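Local atomic coordinates of oxidase/hydroxylase (Streptomyces hygroscopicus subsp. hygroscopicus, PDB entry 4XCB), a protein that probably acts as a metal- and 2-oxoglutarate-dependent oxygenase in orthosomycin biosynthesis, and binds hygromycin B, 2-oxoglutarate and nickel. Residues 78-92 with 131-143. Residues are numbered along the deposited sequence; the frame is centred on the assembly and turned at random.
Sequences VRDVVNQPLRLLEGY and DGKLYCPYVKALV. With HY0 (hygromycin b variant), chain G; AKG (2-oxoglutaric acid), chain F.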
loop_
_atom_site.group_PDB
_atom_site.type_symbol
_atom_site.label_atom_id
_atom_site.label_comp_id
_atom_site.label_asym_id
_atom_site.label_seq_id
_atom_site.Cartn_x
_atom_site.Cartn_y
_atom_site.Cartn_z
ATOM N N VAL A 78 -10.092 -9.833 -18.838
ATOM C CA VAL A 78 -9.501 -8.488 -18.701
ATOM C C VAL A 78 -10.265 -7.622 -17.698
ATOM O O VAL A 78 -9.663 -6.984 -16.822
ATOM C CB VAL A 78 -9.439 -7.767 -20.076
ATOM C CG1 VAL A 78 -9.155 -6.261 -19.915
ATOM C CG2 VAL A 78 -8.368 -8.418 -20.959
ATOM N N ARG A 79 -11.591 -7.616 -17.809
ATOM C CA ARG A 79 -12.417 -6.843 -16.890
ATOM C C ARG A 79 -12.173 -7.209 -15.429
ATOM O O ARG A 79 -12.244 -6.345 -14.541
ATOM C CB ARG A 79 -13.895 -7.024 -17.210
ATOM C CG ARG A 79 -14.312 -6.420 -18.504
ATOM C CD ARG A 79 -15.812 -6.459 -18.614
ATOM N NE ARG A 79 -16.207 -6.063 -19.954
ATOM C CZ ARG A 79 -16.168 -4.817 -20.405
ATOM N NH1 ARG A 79 -15.756 -3.827 -19.614
ATOM N NH2 ARG A 79 -16.544 -4.564 -21.653
ATOM N N ASP A 80 -11.877 -8.486 -15.185
ATOM C CA ASP A 80 -11.695 -8.997 -13.825
ATOM C C ASP A 80 -10.335 -8.625 -13.253
ATOM O O ASP A 80 -10.121 -8.782 -12.063
ATOM C CB ASP A 80 -11.871 -10.525 -13.782
ATOM C CG ASP A 80 -13.333 -10.954 -13.860
ATOM O OD1 ASP A 80 -14.238 -10.083 -13.822
ATOM O OD2 ASP A 80 -13.583 -12.176 -13.939
ATOM N N VAL A 81 -9.417 -8.122 -14.080
ATOM C CA VAL A 81 -8.125 -7.696 -13.541
ATOM C C VAL A 81 -7.913 -6.183 -13.665
ATOM O O VAL A 81 -7.065 -5.619 -12.985
ATOM C CB VAL A 81 -6.943 -8.456 -14.203
ATOM C CG1 VAL A 81 -7.041 -9.959 -13.894
ATOM C CG2 VAL A 81 -6.869 -8.200 -15.711
ATOM N N VAL A 82 -8.676 -5.528 -14.531
ATOM C CA VAL A 82 -8.626 -4.056 -14.617
ATOM C C VAL A 82 -9.685 -3.389 -13.740
ATOM O O VAL A 82 -9.392 -2.451 -12.997
ATOM C CB VAL A 82 -8.801 -3.579 -16.066
ATOM C CG1 VAL A 82 -8.707 -2.060 -16.154
ATOM C CG2 VAL A 82 -7.740 -4.197 -16.952
ATOM N N ASN A 83 -10.918 -3.880 -13.823
ATOM C CA ASN A 83 -12.028 -3.389 -13.007
ATOM C C ASN A 83 -12.213 -1.861 -13.089
ATOM O O ASN A 83 -12.427 -1.167 -12.085
ATOM C CB ASN A 83 -11.851 -3.847 -11.558
ATOM C CG ASN A 83 -12.239 -5.302 -11.370
ATOM O OD1 ASN A 83 -13.396 -5.672 -11.598
ATOM N ND2 ASN A 83 -11.277 -6.139 -10.962
ATOM N N GLN A 84 -12.106 -1.360 -14.317
ATOM C CA GLN A 84 -12.383 0.041 -14.663
ATOM C C GLN A 84 -13.172 0.052 -15.964
ATOM O O GLN A 84 -13.106 -0.921 -16.721
ATOM C CB GLN A 84 -11.095 0.841 -14.861
ATOM C CG GLN A 84 -10.176 0.852 -13.674
ATOM C CD GLN A 84 -10.607 1.865 -12.630
ATOM O OE1 GLN A 84 -10.371 3.055 -12.764
ATOM N NE2 GLN A 84 -11.214 1.377 -11.568
ATOM N N PRO A 85 -13.901 1.152 -16.237
ATOM C CA PRO A 85 -14.410 1.333 -17.598
ATOM C C PRO A 85 -13.247 1.186 -18.568
ATOM O O PRO A 85 -12.202 1.789 -18.366
ATOM C CB PRO A 85 -14.983 2.761 -17.589
ATOM C CG PRO A 85 -15.252 3.058 -16.147
ATOM C CD PRO A 85 -14.191 2.307 -15.373
ATOM N N LEU A 86 -13.436 0.361 -19.588
ATOM C CA LEU A 86 -12.356 -0.156 -20.415
ATOM C C LEU A 86 -12.182 0.549 -21.748
ATOM O O LEU A 86 -13.159 0.960 -22.386
ATOM C CB LEU A 86 -12.616 -1.631 -20.684
ATOM C CG LEU A 86 -11.512 -2.675 -20.615
ATOM C CD1 LEU A 86 -10.538 -2.443 -19.461
ATOM C CD2 LEU A 86 -12.207 -4.017 -20.486
ATOM N N ARG A 87 -10.932 0.629 -22.184
ATOM C CA ARG A 87 -10.605 1.098 -23.520
ATOM C C ARG A 87 -9.551 0.180 -24.138
ATOM O O ARG A 87 -8.658 -0.304 -23.449
ATOM C CB ARG A 87 -10.117 2.544 -23.460
ATOM C CG ARG A 87 -9.826 3.162 -24.800
ATOM C CD ARG A 87 -9.188 4.539 -24.645
ATOM N NE ARG A 87 -9.119 5.171 -25.953
ATOM C CZ ARG A 87 -8.575 6.353 -26.207
ATOM N NH1 ARG A 87 -8.014 7.063 -25.237
ATOM N NH2 ARG A 87 -8.591 6.824 -27.450
ATOM N N LEU A 88 -9.673 -0.086 -25.430
ATOM C CA LEU A 88 -8.655 -0.813 -26.179
ATOM C C LEU A 88 -7.483 0.107 -26.486
ATOM O O LEU A 88 -7.664 1.140 -27.139
ATOM C CB LEU A 88 -9.261 -1.379 -27.468
ATOM C CG LEU A 88 -8.278 -2.055 -28.423
ATOM C CD1 LEU A 88 -7.748 -3.347 -27.842
ATOM C CD2 LEU A 88 -8.954 -2.317 -29.768
ATOM N N LEU A 89 -6.282 -0.247 -26.025
ATOM C CA LEU A 89 -5.146 0.679 -26.151
ATOM C C LEU A 89 -4.233 0.350 -27.328
ATOM O O LEU A 89 -3.579 1.237 -27.888
ATOM C CB LEU A 89 -4.325 0.696 -24.861
ATOM C CG LEU A 89 -5.090 1.120 -23.616
ATOM C CD1 LEU A 89 -4.117 1.044 -22.454
ATOM C CD2 LEU A 89 -5.683 2.512 -23.744
ATOM N N GLU A 90 -4.208 -0.916 -27.718
ATOM C CA GLU A 90 -3.394 -1.353 -28.854
ATOM C C GLU A 90 -3.747 -2.768 -29.276
ATOM O O GLU A 90 -4.317 -3.530 -28.505
ATOM C CB GLU A 90 -1.903 -1.281 -28.529
ATOM C CG GLU A 90 -1.531 -2.042 -27.280
ATOM C CD GLU A 90 -0.035 -2.032 -27.013
ATOM O OE1 GLU A 90 0.353 -2.330 -25.867
ATOM O OE2 GLU A 90 0.749 -1.740 -27.941
ATOM N N GLY A 91 -3.416 -3.110 -30.514
ATOM C CA GLY A 91 -3.563 -4.478 -30.966
ATOM C C GLY A 91 -2.559 -4.711 -32.065
ATOM O O GLY A 91 -2.613 -4.052 -33.115
ATOM N N TYR A 92 -1.628 -5.630 -31.833
ATOM C CA TYR A 92 -0.575 -5.877 -32.809
ATOM C C TYR A 92 -0.247 -7.359 -32.934
ATOM O O TYR A 92 -0.700 -8.180 -32.138
ATOM C CB TYR A 92 0.691 -5.089 -32.447
ATOM C CG TYR A 92 1.300 -5.454 -31.113
ATOM C CD1 TYR A 92 0.906 -4.805 -29.951
ATOM C CD2 TYR A 92 2.288 -6.421 -31.029
ATOM C CE1 TYR A 92 1.460 -5.126 -28.732
ATOM C CE2 TYR A 92 2.846 -6.752 -29.817
ATOM C CZ TYR A 92 2.428 -6.096 -28.675
ATOM O OH TYR A 92 2.997 -6.428 -27.470
ATOM N N ASP A 131 -10.970 -4.275 -1.704
ATOM C CA ASP A 131 -12.276 -4.869 -1.451
ATOM C C ASP A 131 -12.629 -5.977 -2.435
ATOM O O ASP A 131 -13.692 -5.946 -3.050
ATOM C CB ASP A 131 -13.359 -3.795 -1.478
ATOM C CG ASP A 131 -13.328 -2.907 -0.259
ATOM O OD1 ASP A 131 -12.402 -3.043 0.564
ATOM O OD2 ASP A 131 -14.244 -2.066 -0.145
ATOM N N GLY A 132 -11.729 -6.937 -2.596
ATOM C CA GLY A 132 -12.039 -8.113 -3.386
ATOM C C GLY A 132 -11.737 -8.005 -4.866
ATOM O O GLY A 132 -11.978 -8.942 -5.639
ATOM N N LYS A 133 -11.186 -6.870 -5.281
ATOM C CA LYS A 133 -10.958 -6.660 -6.703
ATOM C C LYS A 133 -9.542 -6.213 -7.001
ATOM O O LYS A 133 -8.994 -5.359 -6.302
ATOM C CB LYS A 133 -11.945 -5.616 -7.240
ATOM C CG LYS A 133 -13.388 -6.103 -7.253
ATOM C CD LYS A 133 -14.269 -5.149 -8.035
ATOM C CE LYS A 133 -15.703 -5.648 -8.126
ATOM N NZ LYS A 133 -16.338 -5.761 -6.784
ATOM N N LEU A 134 -8.958 -6.783 -8.047
ATOM C CA LEU A 134 -7.717 -6.265 -8.623
ATOM C C LEU A 134 -7.978 -5.056 -9.497
ATOM O O LEU A 134 -8.969 -5.002 -10.224
ATOM C CB LEU A 134 -7.016 -7.319 -9.457
ATOM C CG LEU A 134 -6.415 -8.456 -8.635
ATOM C CD1 LEU A 134 -6.246 -9.642 -9.551
ATOM C CD2 LEU A 134 -5.084 -8.042 -8.042
ATOM N N TYR A 135 -7.070 -4.090 -9.415
ATOM C CA TYR A 135 -7.110 -2.912 -10.260
ATOM C C TYR A 135 -5.754 -2.744 -10.955
ATOM O O TYR A 135 -4.853 -2.117 -10.416
ATOM C CB TYR A 135 -7.465 -1.670 -9.432
ATOM C CG TYR A 135 -8.852 -1.718 -8.845
ATOM C CD1 TYR A 135 -9.957 -1.324 -9.596
ATOM C CD2 TYR A 135 -9.065 -2.156 -7.549
ATOM C CE1 TYR A 135 -11.242 -1.346 -9.065
ATOM C CE2 TYR A 135 -10.352 -2.185 -7.002
ATOM C CZ TYR A 135 -11.434 -1.787 -7.771
ATOM O OH TYR A 135 -12.718 -1.824 -7.267
ATOM N N CYS A 136 -5.603 -3.341 -12.136
ATOM C CA CYS A 136 -4.372 -3.199 -12.915
ATOM C C CYS A 136 -4.646 -2.331 -14.119
ATOM O O CYS A 136 -5.499 -2.663 -14.932
ATOM C CB CYS A 136 -3.836 -4.554 -13.376
ATOM S SG CYS A 136 -3.673 -5.754 -12.043
ATOM N N PRO A 137 -3.923 -1.217 -14.244
ATOM C CA PRO A 137 -4.329 -0.278 -15.296
ATOM C C PRO A 137 -3.869 -0.655 -16.712
ATOM O O PRO A 137 -4.420 -0.092 -17.659
ATOM C CB PRO A 137 -3.690 1.035 -14.846
ATOM C CG PRO A 137 -2.491 0.617 -14.090
ATOM C CD PRO A 137 -2.855 -0.669 -13.391
ATOM N N TYR A 138 -2.899 -1.545 -16.880
ATOM C CA TYR A 138 -2.455 -1.870 -18.225
ATOM C C TYR A 138 -2.246 -3.360 -18.291
ATOM O O TYR A 138 -1.312 -3.872 -17.678
ATOM C CB TYR A 138 -1.162 -1.126 -18.585
ATOM C CG TYR A 138 -0.937 -0.930 -20.068
ATOM C CD1 TYR A 138 -0.748 0.339 -20.591
ATOM C CD2 TYR A 138 -0.937 -2.002 -20.942
ATOM C CE1 TYR A 138 -0.550 0.534 -21.943
ATOM C CE2 TYR A 138 -0.732 -1.823 -22.296
ATOM C CZ TYR A 138 -0.540 -0.555 -22.793
ATOM O OH TYR A 138 -0.343 -0.346 -24.148
ATOM N N VAL A 139 -3.136 -4.056 -18.992
ATOM C CA VAL A 139 -3.002 -5.495 -19.162
ATOM C C VAL A 139 -3.072 -5.866 -20.642
ATOM O O VAL A 139 -3.653 -5.137 -21.481
ATOM C CB VAL A 139 -4.074 -6.266 -18.368
ATOM C CG1 VAL A 139 -3.991 -5.906 -16.867
ATOM C CG2 VAL A 139 -5.438 -5.959 -18.904
ATOM N N LYS A 140 -2.450 -6.991 -20.969
ATOM C CA LYS A 140 -2.442 -7.511 -22.315
ATOM C C LYS A 140 -3.034 -8.890 -22.362
ATOM O O LYS A 140 -2.818 -9.699 -21.459
ATOM C CB LYS A 140 -1.028 -7.563 -22.876
ATOM C CG LYS A 140 -0.502 -6.259 -23.359
ATOM C CD LYS A 140 0.780 -6.490 -24.126
ATOM C CE LYS A 140 1.430 -5.173 -24.464
ATOM N NZ LYS A 140 2.856 -5.378 -24.865
ATOM N N ALA A 141 -3.768 -9.164 -23.428
ATOM C CA ALA A 141 -4.122 -10.531 -23.761
ATOM C C ALA A 141 -3.261 -10.952 -24.934
ATOM O O ALA A 141 -3.378 -10.411 -26.032
ATOM C CB ALA A 141 -5.603 -10.653 -24.098
ATOM N N LEU A 142 -2.371 -11.903 -24.693
ATOM C CA LEU A 142 -1.570 -12.485 -25.750
ATOM C C LEU A 142 -2.255 -13.748 -26.249
ATOM O O LEU A 142 -2.420 -14.714 -25.502
ATOM C CB LEU A 142 -0.154 -12.818 -25.258
ATOM C CG LEU A 142 0.648 -11.743 -24.529
ATOM C CD1 LEU A 142 1.959 -12.308 -24.037
ATOM C CD2 LEU A 142 0.934 -10.587 -25.432
ATOM N N VAL A 143 -2.656 -13.726 -27.513
ATOM C CA VAL A 143 -3.244 -14.881 -28.160
ATOM C C VAL A 143 -2.176 -15.580 -29.001
ATOM O O VAL A 143 -1.770 -15.099 -30.070
ATOM C CB VAL A 143 -4.440 -14.480 -29.057
ATOM C CG1 VAL A 143 -5.065 -15.744 -29.660
ATOM C CG2 VAL A 143 -5.459 -13.650 -28.267
HETATM C C1 HY0 G . 11.131 1.217 -25.073
HETATM C C2 HY0 G . 12.448 1.958 -25.125
HETATM C C3 HY0 G . 12.680 2.494 -26.530
HETATM C C4 HY0 G . 12.684 1.348 -27.541
HETATM C C5 HY0 G . 11.410 0.505 -27.438
HETATM C C6 HY0 G . 11.129 0.055 -26.038
HETATM N N7 HY0 G . 12.392 3.031 -24.207
HETATM O O8 HY0 G . 10.976 0.710 -23.768
HETATM N N9 HY0 G . 12.782 1.897 -28.850
HETATM C C10 HY0 G . 14.179 2.231 -29.112
HETATM O O11 HY0 G . 11.581 -0.643 -28.242
HETATM C C12 HY0 G . 8.347 -2.237 -25.087
HETATM C C13 HY0 G . 9.763 -1.802 -25.353
HETATM O O14 HY0 G . 10.506 -2.724 -26.111
HETATM C C15 HY0 G . 10.571 -3.960 -25.455
HETATM C C16 HY0 G . 9.227 -4.602 -25.601
HETATM C C17 HY0 G . 8.185 -3.676 -24.851
HETATM O O18 HY0 G . 9.803 -0.548 -26.029
HETATM C C19 HY0 G . 11.648 -4.813 -26.122
HETATM O O20 HY0 G . 12.925 -4.263 -25.788
HETATM O O21 HY0 G . 8.880 -4.713 -26.931
HETATM O O22 HY0 G . 6.929 -4.042 -25.245
HETATM C C23 HY0 G . 6.289 -2.842 -25.718
HETATM C C24 HY0 G . 5.370 -3.191 -26.841
HETATM C C25 HY0 G . 4.440 -2.026 -27.142
HETATM C C26 HY0 G . 3.728 -1.556 -25.890
HETATM C C27 HY0 G . 4.757 -1.188 -24.876
HETATM O O28 HY0 G . 5.560 -2.320 -24.632
HETATM O O29 HY0 G . 7.361 -1.895 -26.141
HETATM O O30 HY0 G . 6.096 -3.467 -28.044
HETATM O O31 HY0 G . 3.535 -2.423 -28.146
HETATM O O32 HY0 G . 2.864 -2.565 -25.361
HETATM C C33 HY0 G . 4.095 -0.769 -23.551
HETATM C C34 HY0 G . 5.058 0.066 -22.747
HETATM O O35 HY0 G . 5.179 1.372 -23.272
HETATM N N36 HY0 G . 3.806 -1.935 -22.804
HETATM C C1 AKG F . 5.394 -7.976 -25.857
HETATM O O1 AKG F . 5.523 -6.938 -25.134
HETATM O O2 AKG F . 5.010 -7.881 -27.062
HETATM C C2 AKG F . 5.692 -9.331 -25.275
HETATM O O5 AKG F . 5.942 -9.386 -24.085
HETATM C C3 AKG F . 5.717 -10.556 -26.174
HETATM C C4 AKG F . 5.520 -11.857 -25.432
HETATM C C5 AKG F . 5.839 -13.027 -26.350
HETATM O O3 AKG F . 5.605 -14.208 -25.968
HETATM O O4 AKG F . 6.333 -12.806 -27.489
HETATM O O HOH W 1 -10.295 -8.909 -9.380
#
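Lys140 and Tyr92 meet at about a right angle: the extended lysine brings NZ to the edge of the ring, in its plane, and donates to Tyr92 OH at 2.8 Å. Tyr92 OH in turn donates a hydrogen bond to O2 of 2-oxoglutarate, 2.5 Å away, while Lys140 NZ also hydrogen-bonds O32 of the hygromycin. Replacing Tyr92 with a phenylalanine would probably leave Lys140 NZ and the 2-oxoglutarate carboxylate each short of a partner. Next door, Glu90 accepts hydrogen bonds from O32 on OE1 and from O31 on OE2. Tyr138 OH donates a hydrogen bond to Glu90 OE1 as well (2.7 Å), coming from above the carboxylate plane, with ring and carboxylate 84° apart. Leu89 CD1 lies over one face of the Tyr138 ring in a CH-pi contact, 4.0 Å from its centroid.

Farther along, Val139 packs against helix 72-82: chi1 of -58° places CG1 anti to the carbonyl carbon and leaves Val139 CG2 between backbone N and carbonyl carbon, pressed tightly on Val82 CG2 at 3.5 Å. Beyond the helix end, Asn83, with positive phi, turns its amide to Leu134 O; the Asn83 ND2 bond is 2.7 Å, nearly straight at 167° and in the carbonyl plane. Its OD1 is held by Arg117 of a second subunit. Strands 86-96 and 139-144 flank strand 220-229 in the major sheet of the double-stranded beta helix, and their side chains line the cosubstrate and substrate pocket beside the metal.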